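Local coordinates for protein VESB protease (Vibrio cholerae, PDB 4LK4) that is a secreted, trypsin-like protein of the peptidase S1 family, probably acting as a serine endopeptidase, with an Ig-like domain following its protease domain, at residues Leu278-Phe292 against Arg323-Tyr335. The protein carries 1 engineered substitution. Numbering follows the deposited sequence.
Sequences LTYTGNTFSSLPADF and RQYQYDFELIFSY
A classic beta bulge sets T281 and G282 across from I332, where strand 278-283 pairs antiparallel with strand 324-335 in the Ig-like domain. I332 O takes both amides, T281 N at 3.0 Å and nearly straight (169°), G282 N longer and more bent. Beside the bulge, S334 OG donates to T281 OG1 over 2.6 Å, and that hydroxyl in turn donates to T279 O from above the carbonyl plane, so T279 O is held by both S334 N and the T281 hydroxyl. Past the strand, T284 OG1, turned between its backbone N and carbonyl carbon (chi1 48°), accepts E330 N at 2.8 Å and carries the pairing one residue into the loop.

Y327 can be followed outward: CB meets F292 CD2, CD1 lies near L288 CD2 and CD2 near F292 CD2, and F292 turns its edge toward the Y327 face in an offset edge-to-face pair with planes at 78°. CE1 rests on P289 CG (3.7 Å), CE2 and CZ pass D291 CB, and OH ends 2.7 Å from D291 OD2. That carboxylate has a long salt bridge to R323 NH2. F285 CE1 approaches F329 CD2 at 3.5 Å, completing an aromatic cluster with F292 and Y327; F268 adds another ring against F329. Backbone bonds thus fix the register as far as T284, whereas beyond it the loop is positioned against the strand mainly by side-chain packing, with D291 at the polar end.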
loop_
_atom_site.group_PDB
_atom_site.type_symbol
_atom_site.label_atom_id
_atom_site.label_comp_id
_atom_site.label_asym_id
_atom_site.label_seq_id
_atom_site.Cartn_x
_atom_site.Cartn_y
_atom_site.Cartn_z
ATOM N N LEU A 278 -20.524 -10.536 -9.061
ATOM C CA LEU A 278 -20.569 -9.091 -8.863
ATOM C C LEU A 278 -21.569 -8.501 -9.846
ATOM O O LEU A 278 -21.630 -8.959 -10.983
ATOM C CB LEU A 278 -19.200 -8.518 -9.180
ATOM C CG LEU A 278 -18.502 -7.706 -8.108
ATOM C CD1 LEU A 278 -18.190 -8.587 -6.911
ATOM C CD2 LEU A 278 -17.248 -7.110 -8.716
ATOM N N THR A 279 -22.347 -7.498 -9.435
ATOM C CA THR A 279 -23.278 -6.830 -10.369
ATOM C C THR A 279 -23.002 -5.337 -10.402
ATOM O O THR A 279 -23.080 -4.663 -9.383
ATOM C CB THR A 279 -24.757 -7.046 -9.995
ATOM O OG1 THR A 279 -25.044 -8.445 -9.923
ATOM C CG2 THR A 279 -25.684 -6.402 -11.030
ATOM N N TYR A 280 -22.676 -4.834 -11.584
ATOM C CA TYR A 280 -22.424 -3.413 -11.788
ATOM C C TYR A 280 -23.714 -2.649 -11.555
ATOM O O TYR A 280 -24.691 -2.873 -12.239
ATOM C CB TYR A 280 -21.927 -3.200 -13.215
ATOM C CG TYR A 280 -21.530 -1.798 -13.612
ATOM C CD1 TYR A 280 -20.897 -0.930 -12.738
ATOM C CD2 TYR A 280 -21.721 -1.382 -14.905
ATOM C CE1 TYR A 280 -20.517 0.340 -13.148
ATOM C CE2 TYR A 280 -21.335 -0.131 -15.331
ATOM C CZ TYR A 280 -20.734 0.734 -14.457
ATOM O OH TYR A 280 -20.377 1.983 -14.945
ATOM N N THR A 281 -23.689 -1.746 -10.583
ATOM C CA THR A 281 -24.897 -1.086 -10.067
ATOM C C THR A 281 -24.793 0.436 -10.024
ATOM O O THR A 281 -25.800 1.119 -9.875
ATOM C CB THR A 281 -25.156 -1.533 -8.618
ATOM O OG1 THR A 281 -24.875 -2.927 -8.476
ATOM C CG2 THR A 281 -26.566 -1.290 -8.221
ATOM N N GLY A 282 -23.577 0.973 -10.108
ATOM C CA GLY A 282 -23.398 2.422 -10.125
ATOM C C GLY A 282 -22.018 2.913 -10.537
ATOM O O GLY A 282 -21.069 2.136 -10.653
ATOM N N ASN A 283 -21.933 4.213 -10.790
ATOM C CA ASN A 283 -20.661 4.866 -10.995
ATOM C C ASN A 283 -20.786 6.339 -10.675
ATOM O O ASN A 283 -21.858 6.789 -10.373
ATOM C CB ASN A 283 -20.195 4.667 -12.409
ATOM C CG ASN A 283 -21.191 5.168 -13.399
ATOM O OD1 ASN A 283 -21.442 6.367 -13.488
ATOM N ND2 ASN A 283 -21.759 4.258 -14.164
ATOM N N THR A 284 -19.676 7.068 -10.701
ATOM C CA THR A 284 -19.659 8.492 -10.358
ATOM C C THR A 284 -19.327 9.353 -11.569
ATOM O O THR A 284 -18.919 10.504 -11.424
ATOM C CB THR A 284 -18.629 8.771 -9.252
ATOM O OG1 THR A 284 -17.381 8.136 -9.573
ATOM C CG2 THR A 284 -19.138 8.232 -7.926
ATOM N N PHE A 285 -19.504 8.798 -12.762
ATOM C CA PHE A 285 -19.178 9.523 -13.987
ATOM C C PHE A 285 -19.889 10.867 -14.106
ATOM O O PHE A 285 -19.271 11.830 -14.551
ATOM C CB PHE A 285 -19.500 8.684 -15.221
ATOM C CG PHE A 285 -18.626 7.480 -15.376
ATOM C CD1 PHE A 285 -17.256 7.556 -15.140
ATOM C CD2 PHE A 285 -19.165 6.270 -15.787
ATOM C CE1 PHE A 285 -16.444 6.445 -15.310
ATOM C CE2 PHE A 285 -18.356 5.156 -15.959
ATOM C CZ PHE A 285 -16.988 5.245 -15.716
ATOM N N SER A 286 -21.162 10.924 -13.699
ATOM C CA SER A 286 -21.933 12.186 -13.628
ATOM C C SER A 286 -21.191 13.327 -12.946
ATOM O O SER A 286 -21.157 14.441 -13.446
ATOM C CB SER A 286 -23.231 11.969 -12.848
ATOM O OG SER A 286 -24.167 11.259 -13.629
ATOM N N SER A 287 -20.617 13.039 -11.783
ATOM C CA SER A 287 -19.963 14.067 -10.976
ATOM C C SER A 287 -18.774 14.768 -11.658
ATOM O O SER A 287 -18.403 15.856 -11.235
ATOM C CB SER A 287 -19.503 13.477 -9.636
ATOM O OG SER A 287 -18.395 12.609 -9.828
ATOM N N LEU A 288 -18.173 14.164 -12.686
ATOM C CA LEU A 288 -16.988 14.749 -13.329
ATOM C C LEU A 288 -17.348 15.783 -14.395
ATOM O O LEU A 288 -18.473 15.760 -14.922
ATOM C CB LEU A 288 -16.124 13.644 -13.936
ATOM C CG LEU A 288 -15.481 12.739 -12.885
ATOM C CD1 LEU A 288 -14.790 11.566 -13.560
ATOM C CD2 LEU A 288 -14.516 13.536 -12.010
ATOM N N PRO A 289 -16.403 16.703 -14.721
ATOM C CA PRO A 289 -16.739 17.786 -15.672
ATOM C C PRO A 289 -16.901 17.353 -17.135
ATOM O O PRO A 289 -16.840 16.152 -17.466
ATOM C CB PRO A 289 -15.571 18.785 -15.542
ATOM C CG PRO A 289 -14.644 18.253 -14.516
ATOM C CD PRO A 289 -15.075 16.877 -14.105
ATOM N N ALA A 290 -17.096 18.359 -17.985
ATOM C CA ALA A 290 -17.268 18.186 -19.424
ATOM C C ALA A 290 -16.002 17.725 -20.133
ATOM O O ALA A 290 -16.083 17.045 -21.143
ATOM C CB ALA A 290 -17.750 19.481 -20.039
ATOM N N ASP A 291 -14.839 18.108 -19.611
ATOM C CA ASP A 291 -13.563 17.572 -20.089
ATOM C C ASP A 291 -13.551 16.044 -20.125
ATOM O O ASP A 291 -12.938 15.432 -20.998
ATOM C CB ASP A 291 -12.427 17.978 -19.147
ATOM C CG ASP A 291 -12.196 19.468 -19.096
ATOM O OD1 ASP A 291 -12.417 20.147 -20.112
ATOM O OD2 ASP A 291 -11.765 19.950 -18.027
ATOM N N PHE A 292 -14.182 15.430 -19.133
ATOM C CA PHE A 292 -14.132 13.990 -18.979
ATOM C C PHE A 292 -15.298 13.375 -19.720
ATOM O O PHE A 292 -16.351 13.964 -19.802
ATOM C CB PHE A 292 -14.171 13.638 -17.499
ATOM C CG PHE A 292 -14.172 12.175 -17.226
ATOM C CD1 PHE A 292 -15.362 11.467 -17.195
ATOM C CD2 PHE A 292 -12.982 11.504 -16.986
ATOM C CE1 PHE A 292 -15.369 10.108 -16.942
ATOM C CE2 PHE A 292 -12.981 10.146 -16.724
ATOM C CZ PHE A 292 -14.177 9.448 -16.705
ATOM N N ARG A 323 -2.755 22.880 -17.978
ATOM C CA ARG A 323 -2.900 22.598 -16.552
ATOM C C ARG A 323 -2.749 21.107 -16.240
ATOM O O ARG A 323 -2.529 20.286 -17.132
ATOM C CB ARG A 323 -4.258 23.116 -16.042
ATOM C CG ARG A 323 -5.478 22.600 -16.795
ATOM C CD ARG A 323 -6.750 23.258 -16.269
ATOM N NE ARG A 323 -7.909 22.357 -16.233
ATOM C CZ ARG A 323 -8.053 21.323 -15.393
ATOM N NH1 ARG A 323 -7.099 21.010 -14.522
ATOM N NH2 ARG A 323 -9.154 20.574 -15.432
ATOM N N GLN A 324 -2.843 20.777 -14.958
ATOM C CA GLN A 324 -2.868 19.395 -14.526
ATOM C C GLN A 324 -4.281 18.861 -14.515
ATOM O O GLN A 324 -5.168 19.455 -13.921
ATOM C CB GLN A 324 -2.339 19.288 -13.123
ATOM C CG GLN A 324 -0.989 19.937 -12.932
ATOM C CD GLN A 324 -0.276 19.378 -11.713
ATOM O OE1 GLN A 324 -0.052 18.159 -11.606
ATOM N NE2 GLN A 324 0.061 20.260 -10.773
ATOM N N TYR A 325 -4.480 17.723 -15.154
ATOM C CA TYR A 325 -5.761 17.054 -15.125
ATOM C C TYR A 325 -5.627 15.847 -14.220
ATOM O O TYR A 325 -4.702 15.057 -14.364
ATOM C CB TYR A 325 -6.180 16.610 -16.535
ATOM C CG TYR A 325 -6.489 17.748 -17.471
ATOM C CD1 TYR A 325 -5.466 18.486 -18.078
ATOM C CD2 TYR A 325 -7.809 18.088 -17.775
ATOM C CE1 TYR A 325 -5.758 19.527 -18.949
ATOM C CE2 TYR A 325 -8.103 19.126 -18.653
ATOM C CZ TYR A 325 -7.076 19.839 -19.228
ATOM O OH TYR A 325 -7.371 20.866 -20.080
ATOM N N GLN A 326 -6.550 15.727 -13.273
ATOM C CA GLN A 326 -6.612 14.573 -12.414
ATOM C C GLN A 326 -8.047 14.257 -12.090
ATOM O O GLN A 326 -8.664 14.933 -11.262
ATOM C CB GLN A 326 -5.851 14.819 -11.116
ATOM C CG GLN A 326 -5.668 13.551 -10.294
ATOM C CD GLN A 326 -4.941 13.813 -8.999
ATOM O OE1 GLN A 326 -3.735 13.564 -8.889
ATOM N NE2 GLN A 326 -5.658 14.334 -8.016
ATOM N N TYR A 327 -8.576 13.223 -12.738
ATOM C CA TYR A 327 -9.968 12.833 -12.526
ATOM C C TYR A 327 -10.087 11.446 -11.926
ATOM O O TYR A 327 -9.563 10.483 -12.468
ATOM C CB TYR A 327 -10.772 12.881 -13.828
ATOM C CG TYR A 327 -10.846 14.231 -14.469
ATOM C CD1 TYR A 327 -11.276 15.342 -13.753
ATOM C CD2 TYR A 327 -10.525 14.403 -15.809
ATOM C CE1 TYR A 327 -11.378 16.594 -14.363
ATOM C CE2 TYR A 327 -10.618 15.644 -16.414
ATOM C CZ TYR A 327 -11.032 16.736 -15.688
ATOM O OH TYR A 327 -11.119 17.971 -16.302
ATOM N N ASP A 328 -10.833 11.377 -10.835
ATOM C CA ASP A 328 -11.132 10.149 -10.133
ATOM C C ASP A 328 -12.557 9.718 -10.365
ATOM O O ASP A 328 -13.481 10.506 -10.230
ATOM C CB ASP A 328 -10.918 10.378 -8.643
ATOM C CG ASP A 328 -9.452 10.616 -8.309
ATOM O OD1 ASP A 328 -8.621 10.410 -9.222
ATOM O OD2 ASP A 328 -9.115 10.991 -7.165
ATOM N N PHE A 329 -12.736 8.460 -10.714
ATOM C CA PHE A 329 -14.068 7.910 -10.896
ATOM C C PHE A 329 -14.167 6.536 -10.239
ATOM O O PHE A 329 -13.175 5.828 -10.069
ATOM C CB PHE A 329 -14.421 7.820 -12.380
ATOM C CG PHE A 329 -13.435 7.029 -13.173
ATOM C CD1 PHE A 329 -12.296 7.627 -13.669
ATOM C CD2 PHE A 329 -13.633 5.679 -13.392
ATOM C CE1 PHE A 329 -11.372 6.892 -14.384
ATOM C CE2 PHE A 329 -12.727 4.940 -14.112
ATOM C CZ PHE A 329 -11.585 5.546 -14.604
ATOM N N GLU A 330 -15.390 6.170 -9.920
ATOM C CA GLU A 330 -15.698 5.074 -9.055
ATOM C C GLU A 330 -16.717 4.178 -9.744
ATOM O O GLU A 330 -17.752 4.662 -10.240
ATOM C CB GLU A 330 -16.304 5.667 -7.788
ATOM C CG GLU A 330 -16.389 4.737 -6.606
ATOM C CD GLU A 330 -16.269 5.483 -5.268
ATOM O OE1 GLU A 330 -17.315 5.713 -4.618
ATOM O OE2 GLU A 330 -15.128 5.849 -4.873
ATOM N N LEU A 331 -16.437 2.885 -9.797
ATOM C CA LEU A 331 -17.444 1.925 -10.220
ATOM C C LEU A 331 -17.896 1.171 -8.983
ATOM O O LEU A 331 -17.073 0.726 -8.204
ATOM C CB LEU A 331 -16.905 0.947 -11.260
ATOM C CG LEU A 331 -16.815 1.375 -12.724
ATOM C CD1 LEU A 331 -15.743 2.432 -12.943
ATOM C CD2 LEU A 331 -16.508 0.140 -13.565
ATOM N N ILE A 332 -19.209 1.016 -8.836
ATOM C CA ILE A 332 -19.817 0.385 -7.678
ATOM C C ILE A 332 -20.517 -0.912 -8.076
ATOM O O ILE A 332 -21.264 -0.950 -9.070
ATOM C CB ILE A 332 -20.891 1.295 -7.093
ATOM C CG1 ILE A 332 -20.392 2.732 -6.979
ATOM C CG2 ILE A 332 -21.316 0.780 -5.737
ATOM C CD1 ILE A 332 -21.507 3.723 -6.714
ATOM N N PHE A 333 -20.309 -1.949 -7.273
ATOM C CA PHE A 333 -20.882 -3.262 -7.526
ATOM C C PHE A 333 -21.570 -3.762 -6.299
ATOM O O PHE A 333 -21.096 -3.525 -5.202
ATOM C CB PHE A 333 -19.825 -4.277 -7.883
ATOM C CG PHE A 333 -18.959 -3.867 -9.023
ATOM C CD1 PHE A 333 -17.844 -3.069 -8.809
ATOM C CD2 PHE A 333 -19.242 -4.293 -10.310
ATOM C CE1 PHE A 333 -17.028 -2.699 -9.860
ATOM C CE2 PHE A 333 -18.427 -3.926 -11.368
ATOM C CZ PHE A 333 -17.313 -3.130 -11.139
ATOM N N SER A 334 -22.696 -4.437 -6.505
ATOM C CA SER A 334 -23.431 -5.097 -5.447
ATOM C C SER A 334 -22.997 -6.535 -5.449
ATOM O O SER A 334 -22.701 -7.082 -6.513
ATOM C CB SER A 334 -24.925 -5.063 -5.744
ATOM O OG SER A 334 -25.325 -3.756 -6.003
ATOM N N TYR A 335 -22.992 -7.159 -4.282
ATOM C CA TYR A 335 -22.779 -8.590 -4.220
ATOM C C TYR A 335 -23.428 -9.123 -2.953
ATOM O O TYR A 335 -23.785 -8.340 -2.077
ATOM C CB TYR A 335 -21.277 -8.919 -4.297
ATOM C CG TYR A 335 -20.472 -8.666 -3.037
ATOM C CD1 TYR A 335 -20.381 -7.381 -2.482
ATOM C CD2 TYR A 335 -19.771 -9.709 -2.411
ATOM C CE1 TYR A 335 -19.632 -7.144 -1.332
ATOM C CE2 TYR A 335 -19.030 -9.477 -1.259
ATOM C CZ TYR A 335 -18.953 -8.194 -0.729
ATOM O OH TYR A 335 -18.202 -7.956 0.403
#